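Local coordinates for endoglucanase (Uncultured bacterium, PDB 3X17), which hydrolyses internal beta-1,4-glucosidic bonds of cellulose and related glucans, as a family 9 glycoside hydrolase with an N-terminal Ig-like domain, at residues D339-A344 with L382-Y387; F431-N436 with G510-P515; P504-G509 with N539-D544. All coordinates share one frame; numbering follows the deposited sequence.

All three contacts lie within the family 9 glycosyl hydrolase region. Contact 1 comes first along the chain: it lays helix 381-390 beside helix 337-351 and closes a mostly helical loop that includes helix 354-366. Only after it is complete does contact 2 open, at the start of helix 435-452; this one closes on 510-515, past helices 456-469 and 494-499. Contact 3 begins before contact 2 has closed, so the two cross. It shuts the irregular chain between 509 and 539 at the start of the final helix 543-558. Contacts 2 and 3 also touch, through hydrogen bonds from Asn436 to Val508 and Gly509, whereas contact 1 stands apart.

Contact 1: D339-A344 with L382-Y387; sequences DRFWAA and LGYFDY. With CA (calcium ion), chain E.
Two helices of the catalytic (alpha/alpha)6 barrel fold, 337-351 and 381-390, run side by side here, with Phe341 and Trp342 meeting Leu382, Gly383 and Tyr384. Their axes come within 8.7 Å and their directions differ by 24°. The backbones draw together at Trp342 and Gly383, whose CA atoms are 4.6 Å apart. Lacking a beta carbon, Gly383 leaves space for Phe341 CE2, which such an atom would strike. The Phe341 side chain leaves its helix with CG anti to the backbone N (chi1 169°), and its CE2 edge reaches Tyr384 N at 3.8 Å. Phe341 CE2 also lies 3.9 Å from Tyr384 CD1; the two rings, their planes at 53°, are neither stacked nor edge-to-face. Tyr384 OH is occupied elsewhere, bonding to Pro369 O. Between these helices in sequence comes helix 354-366, whose Met363 packs on Phe341, while Ala192 of helix 184-200 touches both Trp342 and Leu382, fitting the helix-on-helix build of the barrel. Trp342 and Leu382 lie alongside each other, pointing the same way: NE1 of Trp342 approaches Leu382 CB at 3.6 Å, and CZ2 of Trp342 meets Leu382 CD1, also at 3.6 Å. At the far side of the same helical turn Asp339 OD2 binds a calcium ion at 2.2 Å, joined there by water 1, Asp333, Asp335, Asp338 and Val377, while Asp339 OD1 makes a salt bridge to Lys277.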
# COMPACT_ATOMS: atom_id res chain seq x y z
N ASP A 339 -1.75 -14.97 -10.62
CA ASP A 339 -2.76 -15.19 -9.57
C ASP A 339 -2.98 -16.67 -9.23
O ASP A 339 -3.04 -17.03 -8.05
CB ASP A 339 -4.08 -14.52 -9.97
CG ASP A 339 -3.86 -13.11 -10.50
OD1 ASP A 339 -3.71 -12.20 -9.68
OD2 ASP A 339 -3.83 -12.90 -11.73
N ARG A 340 -3.06 -17.55 -10.25
CA ARG A 340 -3.17 -19.00 -9.96
C ARG A 340 -1.93 -19.55 -9.26
O ARG A 340 -2.04 -20.35 -8.32
CB ARG A 340 -3.45 -19.83 -11.22
CG ARG A 340 -4.76 -19.51 -11.91
CD ARG A 340 -4.89 -20.33 -13.21
NE ARG A 340 -6.06 -19.96 -13.99
CZ ARG A 340 -7.08 -20.77 -14.28
NH1 ARG A 340 -7.09 -22.02 -13.85
NH2 ARG A 340 -8.10 -20.32 -15.00
N PHE A 341 -0.75 -19.17 -9.73
CA PHE A 341 0.49 -19.54 -9.04
C PHE A 341 0.37 -19.21 -7.54
O PHE A 341 0.57 -20.08 -6.67
CB PHE A 341 1.68 -18.79 -9.66
CG PHE A 341 2.97 -18.89 -8.88
CD1 PHE A 341 3.79 -20.00 -9.01
CD2 PHE A 341 3.35 -17.88 -8.00
CE1 PHE A 341 5.00 -20.08 -8.34
CE2 PHE A 341 4.57 -17.94 -7.33
CZ PHE A 341 5.37 -19.08 -7.46
N TRP A 342 -0.00 -17.96 -7.25
CA TRP A 342 -0.06 -17.50 -5.86
C TRP A 342 -1.06 -18.31 -5.05
O TRP A 342 -0.77 -18.74 -3.94
CB TRP A 342 -0.39 -16.01 -5.82
CG TRP A 342 -0.64 -15.47 -4.45
CD1 TRP A 342 0.07 -15.75 -3.31
CD2 TRP A 342 -1.53 -14.40 -4.11
NE1 TRP A 342 -0.39 -14.98 -2.27
CE2 TRP A 342 -1.37 -14.14 -2.73
CE3 TRP A 342 -2.51 -13.70 -4.83
CZ2 TRP A 342 -2.21 -13.25 -2.04
CZ3 TRP A 342 -3.36 -12.83 -4.14
CH2 TRP A 342 -3.18 -12.60 -2.76
N ALA A 343 -2.22 -18.55 -5.63
CA ALA A 343 -3.23 -19.37 -4.97
C ALA A 343 -2.72 -20.79 -4.72
O ALA A 343 -2.87 -21.33 -3.62
CB ALA A 343 -4.55 -19.37 -5.78
N ALA A 344 -2.12 -21.40 -5.75
CA ALA A 344 -1.46 -22.71 -5.57
C ALA A 344 -0.47 -22.78 -4.41
O ALA A 344 -0.54 -23.68 -3.58
CB ALA A 344 -0.82 -23.21 -6.89
N LEU A 382 4.29 -12.62 -3.33
CA LEU A 382 3.86 -13.23 -2.07
C LEU A 382 3.94 -14.76 -2.15
O LEU A 382 4.19 -15.45 -1.16
CB LEU A 382 2.42 -12.81 -1.75
CG LEU A 382 2.13 -11.32 -1.48
CD1 LEU A 382 0.61 -11.05 -1.34
CD2 LEU A 382 2.86 -10.78 -0.25
N GLY A 383 3.74 -15.29 -3.34
CA GLY A 383 3.83 -16.73 -3.51
C GLY A 383 5.29 -17.15 -3.45
O GLY A 383 5.64 -18.12 -2.78
N TYR A 384 6.14 -16.44 -4.19
CA TYR A 384 7.58 -16.69 -4.12
C TYR A 384 8.03 -16.74 -2.67
O TYR A 384 8.66 -17.70 -2.25
CB TYR A 384 8.34 -15.55 -4.82
CG TYR A 384 8.52 -15.75 -6.29
CD1 TYR A 384 7.51 -15.44 -7.20
CD2 TYR A 384 9.76 -16.14 -6.80
CE1 TYR A 384 7.70 -15.59 -8.59
CE2 TYR A 384 9.96 -16.26 -8.16
CZ TYR A 384 8.94 -16.01 -9.05
OH TYR A 384 9.20 -16.12 -10.40
N PHE A 385 7.65 -15.72 -1.90
CA PHE A 385 8.15 -15.57 -0.54
C PHE A 385 7.60 -16.64 0.37
O PHE A 385 8.31 -17.15 1.23
CB PHE A 385 7.81 -14.18 0.01
CG PHE A 385 8.53 -13.83 1.30
CD1 PHE A 385 9.90 -13.49 1.29
CD2 PHE A 385 7.87 -13.89 2.52
CE1 PHE A 385 10.58 -13.24 2.48
CE2 PHE A 385 8.52 -13.58 3.70
CZ PHE A 385 9.89 -13.24 3.68
N ASP A 386 6.31 -16.97 0.22
CA ASP A 386 5.64 -17.87 1.15
C ASP A 386 6.05 -19.31 0.88
O ASP A 386 6.26 -20.10 1.81
CB ASP A 386 4.11 -17.74 1.05
CG ASP A 386 3.58 -16.57 1.85
OD1 ASP A 386 4.40 -15.92 2.55
OD2 ASP A 386 2.38 -16.25 1.73
N TYR A 387 6.21 -19.66 -0.39
CA TYR A 387 6.84 -20.92 -0.75
C TYR A 387 8.24 -21.14 -0.11
O TYR A 387 8.45 -22.13 0.59
CB TYR A 387 6.95 -21.03 -2.26
CG TYR A 387 7.41 -22.41 -2.72
CD1 TYR A 387 8.70 -22.87 -2.45
CD2 TYR A 387 6.57 -23.22 -3.49
CE1 TYR A 387 9.14 -24.11 -2.91
CE2 TYR A 387 7.00 -24.46 -3.96
CZ TYR A 387 8.28 -24.92 -3.64
OH TYR A 387 8.68 -26.17 -4.09
CA CA E . -2.79 -11.32 -12.95
O HOH W 1 -0.89 -10.73 -14.44

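Contact 2: F431-N436 with G510-P515; sequences FHWGSN and GPNDHP
Phe431 and Asp513 grip each other through two hydrogen bonds. Asp513 N donates to Phe431 O at 2.6 Å, nearly straight at 171°, and Phe431 N returns a bond to Asp513 OD2 at 2.9 Å, meeting the carboxylate on its anti side and 30° out of its plane. Asp513 OD1 is taken by Gly525 N. Farther along, Ser435 OG donates to Pro511 O at 2.7 Å, lying in the carbonyl plane on a lone pair; its chi1 of 75° swings the hydroxyl there. Water 2 bridges the segments, accepting from Gly434 N and donating to Gly510 O. Asn512 forms an Asx turn, its OD1 taking His514 N at 2.7 Å, while ND2 bonds to Glu537 O and CG sits 3.6 Å from Trp433 N. A leucine in its place would probably leave His514 N and Glu537 O without these partners and set the turn free to shift. Packing fills in round these bonds: Phe431 CD2 lies 3.8 Å from Pro511 CB, and Asn436 ND2, bonded to Val508 O, brushes Gly510 CA at 3.5 Å. At the exposed margin the His432 and His514 rings meet rim to rim. With main-chain and side-chain groups answering each other across the junction, the loop 510-515 is held by polar bonds to Phe431 and to the type II turn His432-Ser435 that leads into helix 435-452.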
# COMPACT_ATOMS: atom_id res chain seq x y z
N PHE A 431 6.91 7.44 -13.70
CA PHE A 431 5.93 7.72 -12.64
C PHE A 431 4.51 7.50 -13.14
O PHE A 431 4.01 8.24 -13.96
CB PHE A 431 6.09 9.16 -12.13
CG PHE A 431 7.30 9.35 -11.25
CD1 PHE A 431 8.57 9.46 -11.82
CD2 PHE A 431 7.20 9.26 -9.88
CE1 PHE A 431 9.71 9.57 -11.02
CE2 PHE A 431 8.33 9.41 -9.05
CZ PHE A 431 9.58 9.59 -9.62
N HIS A 432 3.87 6.45 -12.63
CA HIS A 432 2.52 6.12 -13.02
C HIS A 432 1.54 6.38 -11.87
O HIS A 432 1.93 6.63 -10.73
CB HIS A 432 2.42 4.64 -13.45
CG HIS A 432 3.43 4.24 -14.48
ND1 HIS A 432 4.38 3.26 -14.25
CD2 HIS A 432 3.69 4.73 -15.72
CE1 HIS A 432 5.16 3.15 -15.31
NE2 HIS A 432 4.76 4.03 -16.21
N TRP A 433 0.27 6.25 -12.19
CA TRP A 433 -0.80 6.33 -11.21
C TRP A 433 -0.54 5.33 -10.08
O TRP A 433 -0.46 4.15 -10.33
CB TRP A 433 -2.08 5.92 -11.92
CG TRP A 433 -3.35 6.30 -11.27
CD1 TRP A 433 -3.56 6.52 -9.95
CD2 TRP A 433 -4.62 6.36 -11.91
NE1 TRP A 433 -4.90 6.78 -9.73
CE2 TRP A 433 -5.57 6.70 -10.92
CE3 TRP A 433 -5.06 6.16 -13.22
CZ2 TRP A 433 -6.92 6.88 -11.21
CZ3 TRP A 433 -6.41 6.35 -13.51
CH2 TRP A 433 -7.32 6.67 -12.50
N GLY A 434 -0.39 5.80 -8.85
CA GLY A 434 -0.02 4.93 -7.73
C GLY A 434 1.49 4.81 -7.51
O GLY A 434 1.95 3.88 -6.83
N SER A 435 2.26 5.75 -8.03
CA SER A 435 3.69 5.72 -7.83
C SER A 435 4.12 5.58 -6.36
O SER A 435 5.08 4.88 -6.07
CB SER A 435 4.37 6.92 -8.49
OG SER A 435 4.15 8.08 -7.72
N ASN A 436 3.42 6.24 -5.44
CA ASN A 436 3.70 6.04 -4.03
C ASN A 436 3.59 4.58 -3.60
O ASN A 436 4.43 4.05 -2.87
CB ASN A 436 2.78 6.90 -3.19
CG ASN A 436 3.15 8.37 -3.25
OD1 ASN A 436 4.21 8.73 -3.78
ND2 ASN A 436 2.30 9.23 -2.71
N GLY A 510 0.04 9.86 -5.54
CA GLY A 510 1.29 10.60 -5.72
C GLY A 510 1.64 10.92 -7.18
O GLY A 510 0.83 10.68 -8.09
N PRO A 511 2.89 11.35 -7.42
CA PRO A 511 3.37 11.85 -8.70
C PRO A 511 3.12 10.88 -9.84
O PRO A 511 3.28 9.65 -9.68
CB PRO A 511 4.88 12.00 -8.49
CG PRO A 511 5.06 12.19 -7.05
CD PRO A 511 3.82 11.67 -6.33
N ASN A 512 2.75 11.44 -10.99
CA ASN A 512 2.26 10.67 -12.13
C ASN A 512 2.65 11.43 -13.40
O ASN A 512 2.35 12.63 -13.53
CB ASN A 512 0.74 10.52 -12.00
CG ASN A 512 0.10 9.72 -13.14
OD1 ASN A 512 0.74 9.42 -14.14
ND2 ASN A 512 -1.19 9.45 -13.01
N ASP A 513 3.40 10.76 -14.27
CA ASP A 513 3.83 11.36 -15.52
C ASP A 513 2.69 11.46 -16.53
O ASP A 513 2.81 12.17 -17.53
CB ASP A 513 4.98 10.53 -16.14
CG ASP A 513 6.35 10.86 -15.52
OD1 ASP A 513 6.67 12.06 -15.36
OD2 ASP A 513 7.08 9.90 -15.18
N HIS A 514 1.62 10.69 -16.33
CA HIS A 514 0.60 10.53 -17.37
C HIS A 514 -0.76 11.00 -16.89
O HIS A 514 -1.59 10.20 -16.50
CB HIS A 514 0.52 9.08 -17.86
CG HIS A 514 1.82 8.53 -18.36
ND1 HIS A 514 2.61 7.70 -17.59
CD2 HIS A 514 2.56 8.84 -19.45
CE1 HIS A 514 3.75 7.46 -18.23
NE2 HIS A 514 3.75 8.16 -19.35
N PRO A 515 -0.99 12.32 -16.94
CA PRO A 515 -2.19 12.96 -16.41
C PRO A 515 -3.49 12.56 -17.10
O PRO A 515 -3.48 12.25 -18.28
CB PRO A 515 -1.94 14.46 -16.64
CG PRO A 515 -0.91 14.52 -17.74
CD PRO A 515 -0.07 13.28 -17.57
O HOH W 2 -0.88 8.68 -8.40

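Contact 3: P504-G509 with N539-D544; sequences PGLLVG and NEPAID
Leu506 and Pro541 cross at a slant, the leucine CB resting 3.7 Å from the proline CB and its CD1 branch lying near the CG of the same ring. Ser126 and Gln130 of helix 115-130 also touch Leu506. Val508 meets Asn539 obliquely as well: Val508 CG1 lies 3.6 Å from Asn539 OD1, and Val508 CG2 comes almost as near, so the oxygen is approached by both methyls of the fork. Asn539 leaves its backbone pointing away, but with CG anti to the backbone N (chi1 -157°) its amide ends against the valine; OD1 accepts from Tyr529 OH, and ND2 bonds to Asp531. The Asn-Glu-Pro-Ala run of 539-542 resembles the C-terminal signature of family 9 glycoside hydrolases, which in relatives borders the substrate cleft, and here it leads directly into the last helix, 543-558. The touching parts of the two segments (506-509 and 539-542) run 113° apart. Between the two side-chain pairs Pro541 CA makes a CH...O contact of 3.2 Å with Leu507 O, and just past Val508 Gly509 N donates to Glu540 O at 3.0 Å, from above the carbonyl plane. The Glu540 side chain heads away from segment 504-509, its OE2 accepting from Gly178 N.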
# COMPACT_ATOMS: atom_id res chain seq x y z
N PRO A 504 -7.88 10.43 8.43
CA PRO A 504 -6.43 10.36 8.56
C PRO A 504 -5.87 8.98 8.18
O PRO A 504 -6.58 7.97 8.27
CB PRO A 504 -6.20 10.68 10.05
CG PRO A 504 -7.45 10.18 10.74
CD PRO A 504 -8.58 10.23 9.72
N GLY A 505 -4.61 8.96 7.73
CA GLY A 505 -3.86 7.72 7.58
C GLY A 505 -3.94 7.15 6.17
O GLY A 505 -3.43 6.05 5.90
N LEU A 506 -4.56 7.90 5.25
CA LEU A 506 -4.69 7.42 3.85
C LEU A 506 -3.54 7.93 2.97
O LEU A 506 -3.33 9.14 2.86
CB LEU A 506 -6.03 7.84 3.23
CG LEU A 506 -7.32 7.45 3.94
CD1 LEU A 506 -8.47 8.31 3.39
CD2 LEU A 506 -7.61 5.97 3.70
N LEU A 507 -2.88 7.01 2.28
CA LEU A 507 -1.85 7.38 1.32
C LEU A 507 -2.47 7.70 -0.06
O LEU A 507 -3.07 6.82 -0.69
CB LEU A 507 -0.86 6.21 1.18
CG LEU A 507 0.24 6.28 0.11
CD1 LEU A 507 1.21 7.45 0.36
CD2 LEU A 507 1.02 4.97 0.08
N VAL A 508 -2.17 8.89 -0.58
CA VAL A 508 -2.57 9.24 -1.94
C VAL A 508 -1.62 8.65 -2.96
O VAL A 508 -0.48 8.34 -2.64
CB VAL A 508 -2.74 10.76 -2.16
CG1 VAL A 508 -3.86 11.32 -1.27
CG2 VAL A 508 -1.43 11.53 -1.96
N GLY A 509 -2.12 8.43 -4.17
CA GLY A 509 -1.33 7.87 -5.25
C GLY A 509 0.03 8.54 -5.47
O GLY A 509 1.00 7.86 -5.75
N ASN A 539 -4.01 12.35 -6.45
CA ASN A 539 -4.35 12.77 -5.09
C ASN A 539 -5.51 11.98 -4.53
O ASN A 539 -6.28 12.46 -3.68
CB ASN A 539 -4.65 14.27 -5.03
CG ASN A 539 -4.45 14.85 -3.65
OD1 ASN A 539 -3.48 14.51 -2.93
ND2 ASN A 539 -5.35 15.74 -3.25
N GLU A 540 -5.66 10.77 -5.03
CA GLU A 540 -6.68 9.86 -4.53
C GLU A 540 -6.01 8.70 -3.76
O GLU A 540 -5.08 8.05 -4.27
CB GLU A 540 -7.52 9.29 -5.68
CG GLU A 540 -8.74 8.49 -5.15
CD GLU A 540 -9.50 7.73 -6.22
OE1 GLU A 540 -8.95 7.50 -7.33
OE2 GLU A 540 -10.66 7.34 -5.95
N PRO A 541 -6.52 8.41 -2.56
CA PRO A 541 -6.08 7.24 -1.81
C PRO A 541 -6.70 5.97 -2.37
O PRO A 541 -7.64 6.05 -3.15
CB PRO A 541 -6.60 7.51 -0.40
CG PRO A 541 -7.82 8.33 -0.61
CD PRO A 541 -7.57 9.16 -1.85
N ALA A 542 -6.14 4.81 -2.03
CA ALA A 542 -6.75 3.53 -2.33
C ALA A 542 -6.29 2.48 -1.33
O ALA A 542 -5.21 2.60 -0.73
CB ALA A 542 -6.40 3.10 -3.78
N ILE A 543 -7.11 1.44 -1.15
CA ILE A 543 -6.81 0.39 -0.19
C ILE A 543 -5.49 -0.34 -0.54
O ILE A 543 -4.76 -0.77 0.35
CB ILE A 543 -7.97 -0.63 -0.03
CG1 ILE A 543 -8.34 -1.25 -1.38
CG2 ILE A 543 -9.17 0.02 0.66
CD1 ILE A 543 -9.31 -2.44 -1.28
N ASP A 544 -5.23 -0.53 -1.84
CA ASP A 544 -3.99 -1.22 -2.22
C ASP A 544 -2.74 -0.33 -2.08
O ASP A 544 -1.62 -0.83 -2.11
CB ASP A 544 -4.10 -1.88 -3.60
CG ASP A 544 -4.23 -0.86 -4.72
OD1 ASP A 544 -5.04 0.07 -4.57
OD2 ASP A 544 -3.53 -1.00 -5.76